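Local atomic coordinates of hydrolase, isochorismatase family (Pseudomonas putida KT2440, PDB entry 4H17), a protein that probably acts as a hydrolase of the isochorismatase family, built on a Rossmann-like fold. Residues L126-F131 with T139-A144; C151-D156 with C178-M183. All coordinates share one frame; numbering follows the deposited sequence.

In the fold
Along the chain the two contacts stand in series. Contact 1 closes first, when helix 133-146 turns back over strand 125-131 with only seven residues between its segments. Contact 2 opens on the next strand, 150-159, and closes after a longer excursion of 21 residues, which includes the antiparallel pair 163-165 and 168-170, when helix 172-186 returns to that strand. Neither contact encloses or crosses the other. Their strands are parallel neighbours in the central sheet, joined by probable hydrogen bonds L126 O to T152 N (2.8 Å) and V128 N to T152 O (2.9 Å). The helices are linked by the R142-E179 salt bridge, and both contacts reach the second subunit.

Contact 1: residues L126-F131 with T139-A144; sequences LIVCGF and TTVRRA. With SO4 (sulfate ion), chain D; SO4 (sulfate ion), chain I.
Segments 126-131 and 139-144 come nearest at V128 and V141, with CA atoms 7.8 Å apart, and L126 and A144 follow at 8.9 Å; no hydrogen bond joins the segments, so side chains alone fill the gap. In V128 the touching methyl, CG1, lies anti to the backbone N (chi1 -177°) and meets V141 CG2 at 4.0 Å, the two side chains crossing at a slant. Three residues further along the helix, A144 CB meets L126 CD1 at 4.2 Å, a slightly looser apolar touch. R143 leaves the helix elsewhere and, bent at chi2 (57°), grips two sulfate ions, probably from the crystallisation liquor, around the edge of its guanidinium. The sulfate of chain D is held by R143 NE to O2 and R143 NH2 to O4, both at 2.8 Å. The other, of chain I, accepts R143 NH1 at O2 (2.9 Å) and R143 NH2 at O1, the latter bond more bent (131°). R143 of the second subunit binds these sulfates too, so the anions bridge the interface. The order strand 125-131, helix 133-146, parallel strand 150-159 makes this a beta-alpha-beta unit of a Rossmann-like fold, its helix packed on the sheet through these apolar pairs.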
ATOM      1  N   LEU A 126     -14.362   1.023 -10.241  1.00 13.42           N
ATOM      2  CA  LEU A 126     -13.774   2.325  -9.981  1.00 12.41           C
ATOM      3  C   LEU A 126     -12.582   2.541 -10.881  1.00 13.69           C
ATOM      4  O   LEU A 126     -11.708   1.701 -10.983  1.00 13.59           O
ATOM      5  CB  LEU A 126     -13.311   2.445  -8.527  1.00 12.92           C
ATOM      6  CG  LEU A 126     -14.271   2.027  -7.408  1.00 13.80           C
ATOM      7  CD1 LEU A 126     -13.581   2.156  -6.059  1.00 12.42           C
ATOM      8  CD2 LEU A 126     -15.594   2.775  -7.471  1.00 14.72           C
ATOM      9  N   ILE A 127     -12.565   3.693 -11.540  1.00 13.08           N
ATOM     10  CA  ILE A 127     -11.416   4.156 -12.288  1.00 14.54           C
ATOM     11  C   ILE A 127     -10.752   5.212 -11.395  1.00 13.70           C
ATOM     12  O   ILE A 127     -11.412   6.187 -10.980  1.00 14.50           O
ATOM     13  CB  ILE A 127     -11.796   4.722 -13.670  1.00 13.42           C
ATOM     14  CG1 ILE A 127     -12.419   3.604 -14.524  1.00 13.05           C
ATOM     15  CG2 ILE A 127     -10.573   5.322 -14.351  1.00 13.87           C
ATOM     16  CD1 ILE A 127     -13.191   4.082 -15.720  1.00 14.71           C
ATOM     17  N   VAL A 128      -9.480   4.973 -11.089  1.00 11.49           N
ATOM     18  CA  VAL A 128      -8.708   5.769 -10.165  1.00 11.15           C
ATOM     19  C   VAL A 128      -7.487   6.426 -10.777  1.00 12.40           C
ATOM     20  O   VAL A 128      -6.720   5.791 -11.503  1.00 12.75           O
ATOM     21  CB  VAL A 128      -8.261   4.901  -8.972  1.00 13.27           C
ATOM     22  CG1 VAL A 128      -7.508   5.711  -7.945  1.00 12.14           C
ATOM     23  CG2 VAL A 128      -9.412   4.184  -8.295  1.00 13.77           C
ATOM     24  N   CYS A 129      -7.316   7.714 -10.489  1.00 11.89           N
ATOM     25  CA  CYS A 129      -6.138   8.408 -10.938  1.00 12.76           C
ATOM     26  C   CYS A 129      -5.739   9.404  -9.847  1.00 12.23           C
ATOM     27  O   CYS A 129      -6.487   9.570  -8.883  1.00 12.39           O
ATOM     28  CB  CYS A 129      -6.416   9.103 -12.272  1.00 15.48           C
ATOM     29  SG  CYS A 129      -7.711  10.362 -12.211  1.00 14.85           S
ATOM     30  N   GLY A 130      -4.589  10.037 -10.043  1.00 11.54           N
ATOM     31  CA  GLY A 130      -4.106  11.112  -9.162  1.00 14.40           C
ATOM     32  C   GLY A 130      -2.809  10.812  -8.443  1.00 13.08           C
ATOM     33  O   GLY A 130      -1.955  10.055  -8.931  1.00 14.09           O
ATOM     34  N   PHE A 131      -2.660  11.395  -7.266  1.00 11.50           N
ATOM     35  CA  PHE A 131      -1.393  11.665  -6.652  1.00 11.97           C
ATOM     36  C   PHE A 131      -1.414  11.481  -5.161  1.00 11.94           C
ATOM     37  O   PHE A 131      -2.455  11.735  -4.513  1.00 13.74           O
ATOM     38  CB  PHE A 131      -0.988  13.132  -6.942  1.00  9.41           C
ATOM     39  CG  PHE A 131      -1.216  13.497  -8.361  1.00 11.50           C
ATOM     40  CD1 PHE A 131      -0.380  13.002  -9.355  1.00 11.95           C
ATOM     41  CD2 PHE A 131      -2.228  14.342  -8.698  1.00 14.44           C
ATOM     42  CE1 PHE A 131      -0.648  13.259 -10.684  1.00 14.57           C
ATOM     43  CE2 PHE A 131      -2.485  14.660 -10.037  1.00 15.48           C
ATOM     44  CZ  PHE A 131      -1.666  14.136 -11.040  1.00 14.88           C
ATOM     45  N   THR A 139      -2.792   3.548  -1.226  1.00 12.97           N
ATOM     46  CA  THR A 139      -3.522   3.257   0.007  1.00 10.82           C
ATOM     47  C   THR A 139      -5.021   3.164  -0.255  1.00 10.31           C
ATOM     48  O   THR A 139      -5.681   2.231   0.214  1.00 11.42           O
ATOM     49  CB  THR A 139      -3.247   4.283   1.069  1.00 13.08           C
ATOM     50  OG1 THR A 139      -1.851   4.397   1.264  1.00 12.59           O
ATOM     51  CG2 THR A 139      -3.945   3.907   2.365  1.00 11.42           C
ATOM     52  N   THR A 140      -5.553   4.102  -1.048  1.00  9.55           N
ATOM     53  CA  THR A 140      -6.987   4.132  -1.318  1.00  8.60           C
ATOM     54  C   THR A 140      -7.442   2.921  -2.154  1.00  9.05           C
ATOM     55  O   THR A 140      -8.448   2.326  -1.847  1.00 11.75           O
ATOM     56  CB  THR A 140      -7.388   5.496  -1.926  1.00 10.56           C
ATOM     57  OG1 THR A 140      -7.104   6.518  -0.953  1.00 12.86           O
ATOM     58  CG2 THR A 140      -8.846   5.483  -2.285  1.00 11.49           C
ATOM     59  N   VAL A 141      -6.614   2.532  -3.113  1.00 10.23           N
ATOM     60  CA  VAL A 141      -6.918   1.395  -3.967  1.00 12.40           C
ATOM     61  C   VAL A 141      -6.908   0.157  -3.099  1.00 12.94           C
ATOM     62  O   VAL A 141      -7.768  -0.705  -3.220  1.00 13.07           O
ATOM     63  CB  VAL A 141      -5.905   1.300  -5.115  1.00 12.63           C
ATOM     64  CG1 VAL A 141      -5.981  -0.030  -5.862  1.00 13.64           C
ATOM     65  CG2 VAL A 141      -6.154   2.443  -6.103  1.00 15.32           C
ATOM     66  N   ARG A 142      -5.912   0.044  -2.237  1.00 12.05           N
ATOM     67  CA  ARG A 142      -5.863  -1.129  -1.345  1.00 13.29           C
ATOM     68  C   ARG A 142      -7.112  -1.209  -0.458  1.00 11.29           C
ATOM     69  O   ARG A 142      -7.715  -2.278  -0.336  1.00 13.88           O
ATOM     70  CB  ARG A 142      -4.605  -1.108  -0.480  1.00 12.87           C
ATOM     71  CG  ARG A 142      -3.282  -1.258  -1.275  1.00 12.72           C
ATOM     72  CD  ARG A 142      -2.061  -0.920  -0.450  1.00 13.18           C
ATOM     73  NE  ARG A 142      -0.803  -0.942  -1.215  1.00 14.87           N
ATOM     74  CZ  ARG A 142       0.015  -1.992  -1.292  1.00 14.97           C
ATOM     75  NH1 ARG A 142      -0.239  -3.106  -0.635  1.00 16.21           N
ATOM     76  NH2 ARG A 142       1.141  -1.907  -2.015  1.00 16.13           N
ATOM     77  N   ARG A 143      -7.512  -0.086   0.119  1.00  9.66           N
ATOM     78  CA  ARG A 143      -8.688  -0.063   0.974  1.00 10.52           C
ATOM     79  C   ARG A 143      -9.972  -0.439   0.215  1.00 12.98           C
ATOM     80  O   ARG A 143     -10.860  -1.123   0.743  1.00 12.65           O
ATOM     81  CB  ARG A 143      -8.829   1.285   1.680  1.00 11.40           C
ATOM     82  CG  ARG A 143      -9.897   1.284   2.772  1.00 11.40           C
ATOM     83  CD  ARG A 143      -9.662   0.228   3.811  1.00 12.51           C
ATOM     84  NE  ARG A 143     -10.633   0.325   4.892  1.00 13.05           N
ATOM     85  CZ  ARG A 143     -11.004  -0.708   5.640  1.00 14.35           C
ATOM     86  NH1 ARG A 143     -10.452  -1.890   5.428  1.00 14.17           N
ATOM     87  NH2 ARG A 143     -11.917  -0.549   6.618  1.00 15.68           N
ATOM     88  N   ALA A 144     -10.078   0.018  -1.008  1.00 14.47           N
ATOM     89  CA  ALA A 144     -11.214  -0.286  -1.849  1.00 16.49           C
ATOM     90  C   ALA A 144     -11.340  -1.787  -2.054  1.00 16.35           C
ATOM     91  O   ALA A 144     -12.467  -2.272  -2.144  1.00 18.08           O
ATOM     92  CB  ALA A 144     -11.098   0.413  -3.190  1.00 17.92           C
TER
HETATM   93  S   SO4 D 202     -12.134   3.245   6.808  1.00 21.51           S
HETATM   94  O1  SO4 D 202     -11.230   3.826   7.813  1.00 23.06           O
HETATM   95  O2  SO4 D 202     -11.315   2.960   5.640  1.00 16.44           O
HETATM   96  O3  SO4 D 202     -13.159   4.247   6.471  1.00 25.52           O
HETATM   97  O4  SO4 D 202     -12.736   1.978   7.348  1.00 22.35           O
HETATM   98  S   SO4 I 201     -10.532  -3.144   8.764  1.00 16.78           S
HETATM   99  O1  SO4 I 201     -11.475  -2.059   9.165  1.00 18.72           O
HETATM  100  O2  SO4 I 201     -11.024  -3.809   7.523  1.00 19.34           O
HETATM  101  O3  SO4 I 201     -10.617  -4.229   9.798  1.00 18.81           O
HETATM  102  O4  SO4 I 201      -9.117  -2.718   8.664  1.00 18.69           O

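Contact 2: residues C151-D156 with C178-M183; sequences CTLVED and CEMAVM
The carboxylate of E155 is the flat group of this contact, yet it contributes little: OE1 comes only to 4.2 Å from M180 CG, and no hydrogen bond crosses the segments. It is the aliphatic root of E155 that packs, with CB 3.7 Å from M180 SE and 3.8 Å from M180 CG. Because E155 CG sits between the backbone N and the carbonyl carbon (chi1 57°) and the chain then extends, the carboxylate is placed past the CB contact, at the margin of M180 CG. M180, present as selenomethionine, is bent at chi2 (-47°) and again at chi3, a curl that sets its selenium between E155 and L153. L153 crosses it at about a right angle, CD2 lying 3.8 Å from M180 SE and 4.0 Å from M180 CE. The same methyl reaches M183 CG at 3.7 Å, so a single leucine branch meets two residues three positions apart on the helix. M183, also selenomethionine, directs its CB at the strand before bends at chi2 and chi3 turn its methyl elsewhere. The backbones are nearest at E155 and M180, whose CA atoms are 6.8 Å apart. Close by, H176 NE2 bonds E155 O, tying the backbone there to the same helix. L153 also touches V137 and M183 touches S138 and R142, while E155 and M183 both reach V190: helix 172-186 thus packs beside helix 133-146, against strand 150-159 and its parallel neighbour 189-191.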
ATOM      1  N   CYS A 151     -10.938  -2.134  -8.945  1.00 14.62           N
ATOM      2  CA  CYS A 151     -10.243  -0.880  -9.272  1.00 13.78           C
ATOM      3  C   CYS A 151      -9.495  -1.035 -10.578  1.00 15.89           C
ATOM      4  O   CYS A 151      -8.848  -2.045 -10.813  1.00 16.77           O
ATOM      5  CB  CYS A 151      -9.263  -0.522  -8.171  1.00 18.09           C
ATOM      6  SG  CYS A 151     -10.086   0.078  -6.681  1.00 17.60           S
ATOM      7  N   THR A 152      -9.561   0.017 -11.395  1.00 13.79           N
ATOM      8  CA  THR A 152      -8.725   0.150 -12.573  1.00 12.15           C
ATOM      9  C   THR A 152      -7.938   1.445 -12.376  1.00 12.46           C
ATOM     10  O   THR A 152      -8.533   2.535 -12.301  1.00 14.95           O
ATOM     11  CB  THR A 152      -9.535   0.216 -13.868  1.00 14.08           C
ATOM     12  OG1 THR A 152     -10.222  -1.033 -14.036  1.00 14.55           O
ATOM     13  CG2 THR A 152      -8.626   0.467 -15.035  1.00 15.10           C
ATOM     14  N   LEU A 153      -6.626   1.304 -12.248  1.00 12.86           N
ATOM     15  CA  LEU A 153      -5.757   2.427 -11.926  1.00 13.03           C
ATOM     16  C   LEU A 153      -5.125   2.925 -13.190  1.00 12.87           C
ATOM     17  O   LEU A 153      -4.508   2.156 -13.931  1.00 16.26           O
ATOM     18  CB  LEU A 153      -4.685   1.956 -10.940  1.00 14.52           C
ATOM     19  CG  LEU A 153      -3.606   2.926 -10.502  1.00 17.33           C
ATOM     20  CD1 LEU A 153      -4.108   4.216  -9.912  1.00 15.90           C
ATOM     21  CD2 LEU A 153      -2.710   2.210  -9.513  1.00 16.06           C
ATOM     22  N   VAL A 154      -5.218   4.221 -13.440  1.00 11.71           N
ATOM     23  CA  VAL A 154      -4.790   4.758 -14.739  1.00 13.31           C
ATOM     24  C   VAL A 154      -3.349   5.217 -14.602  1.00 15.86           C
ATOM     25  O   VAL A 154      -3.071   6.268 -14.028  1.00 12.76           O
ATOM     26  CB  VAL A 154      -5.672   5.908 -15.220  1.00 14.88           C
ATOM     27  CG1 VAL A 154      -5.289   6.334 -16.626  1.00 15.23           C
ATOM     28  CG2 VAL A 154      -7.124   5.502 -15.139  1.00 13.44           C
ATOM     29  N   GLU A 155      -2.423   4.396 -15.103  1.00 14.12           N
ATOM     30  CA  GLU A 155      -1.013   4.534 -14.719  1.00 16.45           C
ATOM     31  C   GLU A 155      -0.364   5.814 -15.253  1.00 15.63           C
ATOM     32  O   GLU A 155       0.565   6.352 -14.655  1.00 18.05           O
ATOM     33  CB  GLU A 155      -0.199   3.324 -15.192  1.00 19.99           C
ATOM     34  CG  GLU A 155      -0.291   3.095 -16.683  1.00 27.40           C
ATOM     35  CD  GLU A 155       0.239   1.738 -17.082  1.00 30.81           C
ATOM     36  OE1 GLU A 155       1.245   1.300 -16.467  1.00 37.81           O
ATOM     37  OE2 GLU A 155      -0.356   1.126 -18.002  1.00 37.91           O
ATOM     38  N   ASP A 156      -0.870   6.305 -16.374  1.00 12.58           N
ATOM     39  CA  ASP A 156      -0.345   7.532 -16.998  1.00 13.48           C
ATOM     40  C   ASP A 156      -1.161   8.791 -16.664  1.00 14.72           C
ATOM     41  O   ASP A 156      -0.903   9.878 -17.160  1.00 16.39           O
ATOM     42  CB  ASP A 156      -0.113   7.336 -18.511  1.00 16.83           C
ATOM     43  CG  ASP A 156      -1.378   6.995 -19.271  1.00 16.16           C
ATOM     44  OD1 ASP A 156      -2.471   6.936 -18.684  1.00 16.21           O
ATOM     45  OD2 ASP A 156      -1.262   6.774 -20.500  1.00 17.06           O
ATOM     46  N   CYS A 178       7.461   0.369 -10.141  0.65 11.70           N
ATOM     47  CA  CYS A 178       7.342  -0.660  -9.126  0.65 11.90           C
ATOM     48  C   CYS A 178       5.944  -0.661  -8.521  0.65 12.86           C
ATOM     49  O   CYS A 178       5.320  -1.718  -8.360  0.65 12.53           O
ATOM     50  CB  CYS A 178       8.448  -0.502  -8.071  0.65 14.25           C
ATOM     51  SG  CYS A 178      10.131  -0.902  -8.683  0.65 15.74           S
ATOM     52  N   GLU A 179       5.393   0.508  -8.198  1.00 11.92           N
ATOM     53  CA  GLU A 179       4.064   0.528  -7.609  1.00 12.93           C
ATOM     54  C   GLU A 179       2.988   0.077  -8.578  1.00 11.42           C
ATOM     55  O   GLU A 179       2.049  -0.562  -8.147  1.00 12.68           O
ATOM     56  CB  GLU A 179       3.712   1.831  -6.939  1.00 15.00           C
ATOM     57  CG  GLU A 179       2.635   1.618  -5.811  1.00 21.35           C
ATOM     58  CD  GLU A 179       3.087   0.861  -4.535  1.00 29.67           C
ATOM     59  OE1 GLU A 179       4.299   0.565  -4.366  1.00 28.30           O
ATOM     60  OE2 GLU A 179       2.219   0.533  -3.661  1.00 25.91           O
HETATM   61  N   MSE A 180       3.175   0.320  -9.879  1.00 11.71           N
HETATM   62  CA  MSE A 180       2.221  -0.131 -10.888  1.00 16.22           C
HETATM   63  C   MSE A 180       2.288  -1.646 -10.966  1.00 16.74           C
HETATM   64  O   MSE A 180       1.245  -2.296 -11.037  1.00 13.67           O
HETATM   65  CB  MSE A 180       2.382   0.483 -12.290  1.00 14.55           C
HETATM   66  CG  MSE A 180       2.080   1.991 -12.461  1.00 13.68           C
HETATM   67 SE   MSE A 180       0.405   2.529 -11.628  0.75 15.27          SE
HETATM   68  CE  MSE A 180       1.092   3.199  -9.946  1.00 20.51           C
ATOM     69  N   ALA A 181       3.481  -2.220 -10.879  1.00 13.86           N
ATOM     70  CA  ALA A 181       3.643  -3.678 -10.872  1.00 13.71           C
ATOM     71  C   ALA A 181       2.968  -4.301  -9.634  1.00 11.59           C
ATOM     72  O   ALA A 181       2.300  -5.348  -9.728  1.00 12.88           O
ATOM     73  CB  ALA A 181       5.118  -4.066 -10.961  1.00 14.07           C
ATOM     74  N   VAL A 182       3.173  -3.657  -8.490  1.00 11.31           N
ATOM     75  CA  VAL A 182       2.590  -4.066  -7.190  1.00 14.29           C
ATOM     76  C   VAL A 182       1.051  -4.024  -7.238  1.00 17.12           C
ATOM     77  O   VAL A 182       0.369  -4.978  -6.864  1.00 14.58           O
ATOM     78  CB  VAL A 182       3.163  -3.177  -6.055  1.00 14.59           C
ATOM     79  CG1 VAL A 182       2.305  -3.195  -4.794  1.00 16.74           C
ATOM     80  CG2 VAL A 182       4.613  -3.554  -5.777  1.00 13.98           C
HETATM   81  N   MSE A 183       0.508  -2.913  -7.734  1.00 15.26           N
HETATM   82  CA  MSE A 183      -0.934  -2.785  -7.952  1.00 15.19           C
HETATM   83  C   MSE A 183      -1.471  -3.866  -8.871  1.00 14.05           C
HETATM   84  O   MSE A 183      -2.451  -4.508  -8.546  1.00 14.07           O
HETATM   85  CB  MSE A 183      -1.227  -1.387  -8.533  1.00 13.75           C
HETATM   86  CG  MSE A 183      -0.914  -0.276  -7.513  1.00 11.72           C
HETATM   87 SE   MSE A 183      -2.259  -0.171  -6.140  0.75 13.83          SE
HETATM   88  CE  MSE A 183      -1.243  -0.916  -4.688  1.00 16.79           C
TER